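Local atomic coordinates of berberine bridge enzyme-like protein (Arabidopsis thaliana, PDB entry 5D79), a protein that binds flavin-adenine dinucleotide as an oxidoreductase of the berberine bridge enzyme-like group and takes part in the plant's adaptation to salt stress. Residues Y195-D200 against G405-M410; K368-Q373 against P460-S465; F417-G422 against Y499-F504. One frame throughout, in Å; residues are numbered along the deposited sequence.

In the fold
From the N terminus, the loop after helix 192-195 comes first; contact 1 joins it to helix 406-409, closing a span of 204 residues. Contact 2 opens within that span, on edge strand 363-372, and closes at 460-465 behind helix 441-458, so it crosses contact 1. Contact 3 begins at 417-422, after contact 1 has closed, and ends beyond contact 2 at the end of helix 488-500; it is in series with the first and crosses the second. It also touches both: R420 makes a salt bridge with D200 and H419 stacks on F371. Together they tie the FAD-binding PCMH-type region, the seven-stranded antiparallel sheet and the C-terminal helices.

Contact 1 (Y195-D200 against G405-M410); sequences YGLAAD and GKMSEM
Apolar packing brings L197 and M407 together, their side chains crossing at about a right angle: the CE methyl of M407 lies 3.7 Å from L197 CD2. The methionine chain gets there by bending twice: the chi2 bend leaves its sulfur SD 4.0 Å from G196 CA, and the chi3 bend (-72°) turns CE onto the leucine. Beside it, the first methylenes of K406 lie along the backbone, with CG 3.9 Å from G196 N, before the chain bends and carries its amino end away.

The helix involved is short, 406-409, with G405 at its N-cap position; G405 O accepts bonds from both S408 N and E409 N. It follows strand 396-402 of the seven-stranded antiparallel sheet, whereas G196 is the first residue past helix 192-195, in the FAD-binding PCMH-type region. The interface therefore joins these two parts of the fold, and the L197 side chain is about 7 Å from the bound FAD.

The D200 carboxylate is met from the opposite direction by the M410 thioether, without a hydrogen bond. The sulfur M410 SD is 3.2 Å from D200 OD2, while the methyl M410 CE is 3.4 Å from D200 OD1. OD2 takes its polar bonds from other groups: an almost straight one (173°) from L197 N at 2.9 Å, arriving 46° above the carboxylate plane, and a salt bridge from R420 NH1.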
# COMPACT_ATOMS: atom_id res chain seq x y z
N TYR A 195 5.48 -14.07 7.49
CA TYR A 195 4.95 -14.59 6.24
C TYR A 195 5.29 -13.73 5.03
O TYR A 195 4.96 -14.11 3.91
CB TYR A 195 3.44 -14.75 6.34
CG TYR A 195 3.04 -15.88 7.26
CD1 TYR A 195 3.47 -17.17 7.01
CD2 TYR A 195 2.24 -15.65 8.38
CE1 TYR A 195 3.11 -18.23 7.85
CE2 TYR A 195 1.87 -16.69 9.22
CZ TYR A 195 2.31 -17.97 8.95
OH TYR A 195 1.96 -19.02 9.76
N GLY A 196 5.94 -12.59 5.23
CA GLY A 196 6.30 -11.71 4.13
C GLY A 196 5.17 -10.81 3.68
O GLY A 196 4.27 -10.49 4.45
N LEU A 197 5.21 -10.39 2.42
CA LEU A 197 4.23 -9.44 1.90
C LEU A 197 3.02 -10.20 1.37
O LEU A 197 3.07 -11.41 1.20
CB LEU A 197 4.83 -8.56 0.79
CG LEU A 197 6.15 -7.83 1.07
CD1 LEU A 197 6.65 -7.12 -0.18
CD2 LEU A 197 6.00 -6.84 2.21
N ALA A 198 1.94 -9.48 1.11
CA ALA A 198 0.76 -10.08 0.48
C ALA A 198 1.14 -10.70 -0.86
O ALA A 198 0.74 -11.82 -1.17
CB ALA A 198 -0.35 -9.04 0.31
N ALA A 199 1.95 -9.98 -1.63
CA ALA A 199 2.40 -10.43 -2.94
C ALA A 199 3.24 -11.71 -2.85
O ALA A 199 3.31 -12.49 -3.80
CB ALA A 199 3.20 -9.33 -3.63
N ASP A 200 3.88 -11.90 -1.70
CA ASP A 200 4.66 -13.11 -1.47
C ASP A 200 3.77 -14.31 -1.23
O ASP A 200 4.28 -15.43 -1.11
CB ASP A 200 5.59 -12.91 -0.27
CG ASP A 200 6.62 -11.83 -0.50
OD1 ASP A 200 6.90 -11.49 -1.68
OD2 ASP A 200 7.15 -11.31 0.49
N GLY A 405 13.46 -11.24 9.68
CA GLY A 405 12.59 -12.40 9.57
C GLY A 405 12.42 -12.86 8.13
O GLY A 405 13.40 -12.93 7.38
N LYS A 406 11.19 -13.13 7.72
CA LYS A 406 10.95 -13.63 6.37
C LYS A 406 11.43 -12.61 5.34
O LYS A 406 11.82 -12.97 4.21
CB LYS A 406 9.46 -13.96 6.16
CG LYS A 406 9.16 -14.72 4.87
CD LYS A 406 9.38 -16.23 5.03
CE LYS A 406 9.29 -16.94 3.68
NZ LYS A 406 9.03 -18.40 3.80
N MET A 407 11.44 -11.34 5.74
CA MET A 407 11.81 -10.26 4.83
C MET A 407 13.29 -10.27 4.46
O MET A 407 13.65 -9.78 3.41
CB MET A 407 11.42 -8.90 5.42
CG MET A 407 9.90 -8.69 5.52
SD MET A 407 9.05 -8.78 3.93
CE MET A 407 9.56 -7.23 3.17
N SER A 408 14.14 -10.84 5.30
CA SER A 408 15.56 -10.93 4.94
C SER A 408 15.87 -12.36 4.50
O SER A 408 16.89 -12.64 3.86
CB SER A 408 16.45 -10.49 6.11
OG SER A 408 16.29 -11.31 7.25
N GLU A 409 14.94 -13.26 4.82
CA GLU A 409 15.04 -14.64 4.37
C GLU A 409 14.88 -14.70 2.86
O GLU A 409 15.69 -15.31 2.16
CB GLU A 409 13.98 -15.50 5.06
CG GLU A 409 13.91 -16.90 4.52
CD GLU A 409 13.22 -17.84 5.49
OE1 GLU A 409 12.79 -18.92 5.04
OE2 GLU A 409 13.12 -17.49 6.69
N MET A 410 13.83 -14.04 2.36
CA MET A 410 13.58 -13.94 0.92
C MET A 410 14.65 -13.11 0.22
O MET A 410 15.13 -12.12 0.77
CB MET A 410 12.21 -13.33 0.67
CG MET A 410 11.06 -14.25 1.03
SD MET A 410 9.51 -13.47 0.57
CE MET A 410 9.51 -13.69 -1.21

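Contact 2 (K368-Q373 against P460-S465); sequences KDDFVQ and PYVSKS
V462 meets D370 with the two side chains crossing at about a right angle. One methyl, V462 CG2, approaches the carboxylate at 3.4 Å from D370 OD1, while the other, V462 CG1, lies 3.7 Å from D370 CB. The same CG1 also touches V372, again at roughly a right angle, with V372 CG2 at 3.9 Å. V462 thus puts one branch on the acid and shares the other between two residues of the strand.

The strand is 363-372, an outermost member of the seven-stranded antiparallel sheet; its neighbour in that sheet is 425-434. Segment 460-465, the loop after helix 441-458, runs across its end, the touching parts being 93° apart in direction, and a single direct hydrogen bond joins the two. S463 N gives it to F371 O at 2.9 Å, nearly in line with the carbonyl (C=O...N angle 173°).

Further along, the Q373 side chain extends beyond CG so that its amide lies beside S463, with Q373 CD 3.7 Å from S463 CB. S463 OG sits between its own backbone N and carbonyl carbon (chi1 71°), where it donates to a water and also bonds to G468 N. That water accepts from F371 N as well and donates to D370 OD1 at 2.6 Å, so three polar groups converge on it. Besides the water, D370 OD1 has a salt bridge with R467, and OD2 bonds to the Y429 hydroxyl. A second water spans the backbones, accepting from Q373 N and donating to Y461 O at 2.7 Å.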
# COMPACT_ATOMS: atom_id res chain seq x y z
N LYS A 368 6.05 10.04 2.29
CA LYS A 368 7.32 9.63 1.67
C LYS A 368 7.89 8.51 2.53
O LYS A 368 7.50 8.37 3.68
CB LYS A 368 8.30 10.80 1.57
CG LYS A 368 7.71 12.06 0.92
CD LYS A 368 8.70 13.23 0.92
CE LYS A 368 9.78 13.10 -0.14
NZ LYS A 368 9.30 13.50 -1.48
N ASP A 369 8.80 7.70 2.01
CA ASP A 369 9.39 6.70 2.87
C ASP A 369 10.85 6.37 2.50
O ASP A 369 11.38 6.86 1.51
CB ASP A 369 8.51 5.44 2.90
CG ASP A 369 8.80 4.45 1.78
OD1 ASP A 369 9.12 4.85 0.64
OD2 ASP A 369 8.69 3.24 2.05
N ASP A 370 11.48 5.58 3.36
CA ASP A 370 12.89 5.25 3.29
C ASP A 370 13.14 3.84 3.84
O ASP A 370 12.32 3.27 4.56
CB ASP A 370 13.73 6.24 4.11
CG ASP A 370 14.18 7.43 3.32
OD1 ASP A 370 14.66 7.25 2.18
OD2 ASP A 370 14.08 8.55 3.86
N PHE A 371 14.31 3.32 3.52
CA PHE A 371 14.77 2.09 4.11
C PHE A 371 16.08 2.38 4.84
O PHE A 371 16.96 3.05 4.31
CB PHE A 371 14.94 1.01 3.05
CG PHE A 371 13.63 0.54 2.49
CD1 PHE A 371 13.03 1.22 1.43
CD2 PHE A 371 12.96 -0.53 3.06
CE1 PHE A 371 11.80 0.82 0.94
CE2 PHE A 371 11.72 -0.95 2.57
CZ PHE A 371 11.14 -0.26 1.51
N VAL A 372 16.16 1.92 6.09
CA VAL A 372 17.34 2.09 6.91
C VAL A 372 18.10 0.78 6.94
O VAL A 372 17.52 -0.27 7.21
CB VAL A 372 16.99 2.55 8.35
CG1 VAL A 372 18.22 2.52 9.26
CG2 VAL A 372 16.34 3.93 8.32
N GLN A 373 19.39 0.84 6.64
CA GLN A 373 20.21 -0.36 6.52
C GLN A 373 21.19 -0.52 7.68
O GLN A 373 21.72 -1.60 7.93
CB GLN A 373 20.96 -0.34 5.18
CG GLN A 373 20.00 -0.26 3.99
CD GLN A 373 20.66 -0.37 2.65
OE1 GLN A 373 21.69 0.24 2.39
NE2 GLN A 373 20.05 -1.15 1.76
N PRO A 460 21.49 11.37 4.86
CA PRO A 460 22.73 10.65 5.15
C PRO A 460 22.57 9.35 5.93
O PRO A 460 23.56 8.65 6.10
CB PRO A 460 23.51 11.65 6.00
CG PRO A 460 22.47 12.41 6.69
CD PRO A 460 21.40 12.60 5.66
N TYR A 461 21.37 9.03 6.41
CA TYR A 461 21.18 7.94 7.35
C TYR A 461 20.44 6.74 6.76
O TYR A 461 20.38 5.67 7.37
CB TYR A 461 20.43 8.44 8.58
CG TYR A 461 20.98 9.71 9.19
CD1 TYR A 461 22.26 9.73 9.72
CD2 TYR A 461 20.22 10.88 9.25
CE1 TYR A 461 22.78 10.88 10.29
CE2 TYR A 461 20.73 12.05 9.82
CZ TYR A 461 22.02 12.03 10.34
OH TYR A 461 22.57 13.15 10.91
N VAL A 462 19.87 6.93 5.57
CA VAL A 462 19.10 5.86 4.93
C VAL A 462 19.83 5.31 3.69
O VAL A 462 20.96 5.73 3.38
CB VAL A 462 17.69 6.35 4.54
CG1 VAL A 462 16.95 6.83 5.79
CG2 VAL A 462 17.77 7.45 3.48
N SER A 463 19.20 4.34 3.02
CA SER A 463 19.81 3.66 1.87
C SER A 463 20.16 4.68 0.80
O SER A 463 19.52 5.74 0.70
CB SER A 463 18.88 2.58 1.30
OG SER A 463 17.77 3.14 0.63
N LYS A 464 21.19 4.38 0.02
CA LYS A 464 21.63 5.32 -1.00
C LYS A 464 22.11 4.56 -2.22
O LYS A 464 22.50 3.41 -2.12
CB LYS A 464 22.74 6.20 -0.45
CG LYS A 464 23.87 5.41 0.17
CD LYS A 464 24.86 6.31 0.89
CE LYS A 464 26.10 5.53 1.32
NZ LYS A 464 25.79 4.41 2.26
N SER A 465 22.07 5.22 -3.37
CA SER A 465 22.54 4.65 -4.64
C SER A 465 22.12 3.20 -4.89
O SER A 465 22.96 2.30 -4.91
CB SER A 465 24.07 4.75 -4.70
OG SER A 465 24.49 6.09 -4.53
O HOH W 1 15.67 4.92 1.45
O HOH W 2 20.79 3.17 6.35
O HOH W 3 22.14 1.67 0.16

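Contact 3 (F417-G422 against Y499-F504); sequences FPHRGG and YFKNNF
The imidazole of H419, which reaches across to the Y499 carbonyl, has P418 CG over the centre of one face, 3.3 Å above the plane. F417 CE2 lies in plane at its edge, and K501 NZ also sits at the edge, near the plane and 4.2 Å from H419 ND1. The F371 ring stacks with H419 as well. The F417 ring in turn takes H419 CD2 on one face, offset toward the rim, and F417 CD1 lies over a face of the R420 guanidinium group.

H419 is the centre of an inverse gamma turn in the loop before strand 425-434, and the turn is pressed against the C-terminal end of helix 488-500, in the berberine and berberine-like family region. K501, with positive phi, is the first residue past that helix.

P418 fits onto this helix end. Its ring carbon CD is 3.2 Å from Y499 O, and CB is 3.2 Å from F500 O, so one carbonyl lies near the ring plane at the CD-CG edge and the next well off it, beyond CB. K501 adds its CB at 3.8 Å from P418 CB, before its chain extends past the proline toward H419.

One hydrogen bond crosses the interface, and it is weak: H419 NE2 to Y499 O spans 3.3 Å with an N-H...O angle of 132°, and NE2 has a second weak bond to A469 O. N503 ND2 bonds to P416 O, just ahead of F417, and to E412 O further back, which holds the amide next to the proline, ND2 lying 3.9 Å from P418 CA.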
# COMPACT_ATOMS: atom_id res chain seq x y z
N PHE A 417 9.34 -6.52 -5.51
CA PHE A 417 9.73 -5.81 -4.29
C PHE A 417 11.17 -6.17 -3.90
O PHE A 417 11.47 -7.33 -3.62
CB PHE A 417 8.75 -6.13 -3.15
CG PHE A 417 9.05 -5.42 -1.87
CD1 PHE A 417 9.97 -5.94 -0.97
CD2 PHE A 417 8.41 -4.22 -1.56
CE1 PHE A 417 10.27 -5.29 0.21
CE2 PHE A 417 8.69 -3.56 -0.38
CZ PHE A 417 9.63 -4.10 0.51
N PRO A 418 12.06 -5.17 -3.89
CA PRO A 418 13.49 -5.47 -3.78
C PRO A 418 14.08 -5.40 -2.37
O PRO A 418 15.21 -5.84 -2.16
CB PRO A 418 14.11 -4.39 -4.65
CG PRO A 418 13.27 -3.20 -4.33
CD PRO A 418 11.85 -3.76 -4.25
N HIS A 419 13.34 -4.83 -1.43
CA HIS A 419 13.91 -4.44 -0.14
C HIS A 419 13.87 -5.57 0.87
O HIS A 419 12.99 -5.63 1.72
CB HIS A 419 13.18 -3.22 0.40
CG HIS A 419 12.94 -2.17 -0.64
ND1 HIS A 419 13.93 -1.31 -1.05
CD2 HIS A 419 11.85 -1.89 -1.38
CE1 HIS A 419 13.45 -0.52 -1.99
NE2 HIS A 419 12.19 -0.85 -2.21
N ARG A 420 14.85 -6.45 0.77
CA ARG A 420 14.88 -7.64 1.61
C ARG A 420 16.09 -7.58 2.55
O ARG A 420 16.26 -6.59 3.26
CB ARG A 420 14.88 -8.91 0.75
CG ARG A 420 13.76 -8.95 -0.30
CD ARG A 420 12.34 -8.98 0.29
NE ARG A 420 11.36 -9.26 -0.76
CZ ARG A 420 10.11 -9.71 -0.56
NH1 ARG A 420 9.65 -9.94 0.67
NH2 ARG A 420 9.32 -9.93 -1.60
N GLY A 421 16.92 -8.62 2.56
CA GLY A 421 18.10 -8.65 3.41
C GLY A 421 18.95 -7.40 3.31
O GLY A 421 19.12 -6.83 2.22
N GLY A 422 19.47 -6.95 4.44
CA GLY A 422 20.26 -5.73 4.49
C GLY A 422 19.45 -4.51 4.90
O GLY A 422 20.00 -3.44 5.17
N TYR A 499 12.34 2.37 -6.50
CA TYR A 499 11.25 1.48 -6.14
C TYR A 499 11.63 0.01 -6.21
O TYR A 499 11.21 -0.78 -5.37
CB TYR A 499 10.07 1.71 -7.07
CG TYR A 499 9.26 2.97 -6.90
CD1 TYR A 499 8.96 3.47 -5.64
CD2 TYR A 499 8.73 3.62 -8.01
CE1 TYR A 499 8.18 4.63 -5.50
CE2 TYR A 499 7.95 4.76 -7.87
CZ TYR A 499 7.67 5.26 -6.62
OH TYR A 499 6.91 6.39 -6.52
N PHE A 500 12.41 -0.37 -7.23
CA PHE A 500 12.60 -1.78 -7.56
C PHE A 500 14.05 -2.26 -7.58
O PHE A 500 14.29 -3.46 -7.75
CB PHE A 500 11.97 -2.07 -8.91
CG PHE A 500 10.51 -1.77 -8.96
CD1 PHE A 500 9.62 -2.49 -8.19
CD2 PHE A 500 10.03 -0.77 -9.78
CE1 PHE A 500 8.28 -2.23 -8.22
CE2 PHE A 500 8.68 -0.50 -9.82
CZ PHE A 500 7.81 -1.24 -9.03
N LYS A 501 15.00 -1.33 -7.41
CA LYS A 501 16.44 -1.62 -7.40
C LYS A 501 16.88 -2.53 -8.56
O LYS A 501 16.67 -2.19 -9.72
CB LYS A 501 16.86 -2.21 -6.06
CG LYS A 501 16.60 -1.25 -4.89
CD LYS A 501 17.57 -1.49 -3.75
CE LYS A 501 17.68 -0.25 -2.88
NZ LYS A 501 18.08 -0.59 -1.49
N ASN A 502 17.49 -3.68 -8.26
CA ASN A 502 18.01 -4.54 -9.32
C ASN A 502 16.93 -5.27 -10.10
O ASN A 502 17.20 -5.91 -11.12
CB ASN A 502 18.99 -5.56 -8.73
CG ASN A 502 20.16 -4.89 -8.04
OD1 ASN A 502 20.75 -3.96 -8.57
ND2 ASN A 502 20.47 -5.33 -6.83
N ASN A 503 15.69 -5.18 -9.63
CA ASN A 503 14.55 -5.80 -10.29
C ASN A 503 14.00 -4.97 -11.44
O ASN A 503 13.13 -5.43 -12.17
CB ASN A 503 13.43 -6.07 -9.29
CG ASN A 503 13.72 -7.26 -8.39
OD1 ASN A 503 14.46 -8.19 -8.76
ND2 ASN A 503 13.10 -7.26 -7.21
N PHE A 504 14.48 -3.74 -11.58
CA PHE A 504 13.93 -2.83 -12.58
C PHE A 504 14.10 -3.34 -14.02
O PHE A 504 13.17 -3.24 -14.82
CB PHE A 504 14.56 -1.44 -12.45
CG PHE A 504 14.11 -0.47 -13.51
CD1 PHE A 504 12.81 0.05 -13.50
CD2 PHE A 504 14.98 -0.06 -14.52
CE1 PHE A 504 12.39 0.95 -14.47
CE2 PHE A 504 14.57 0.83 -15.50
CZ PHE A 504 13.27 1.34 -15.47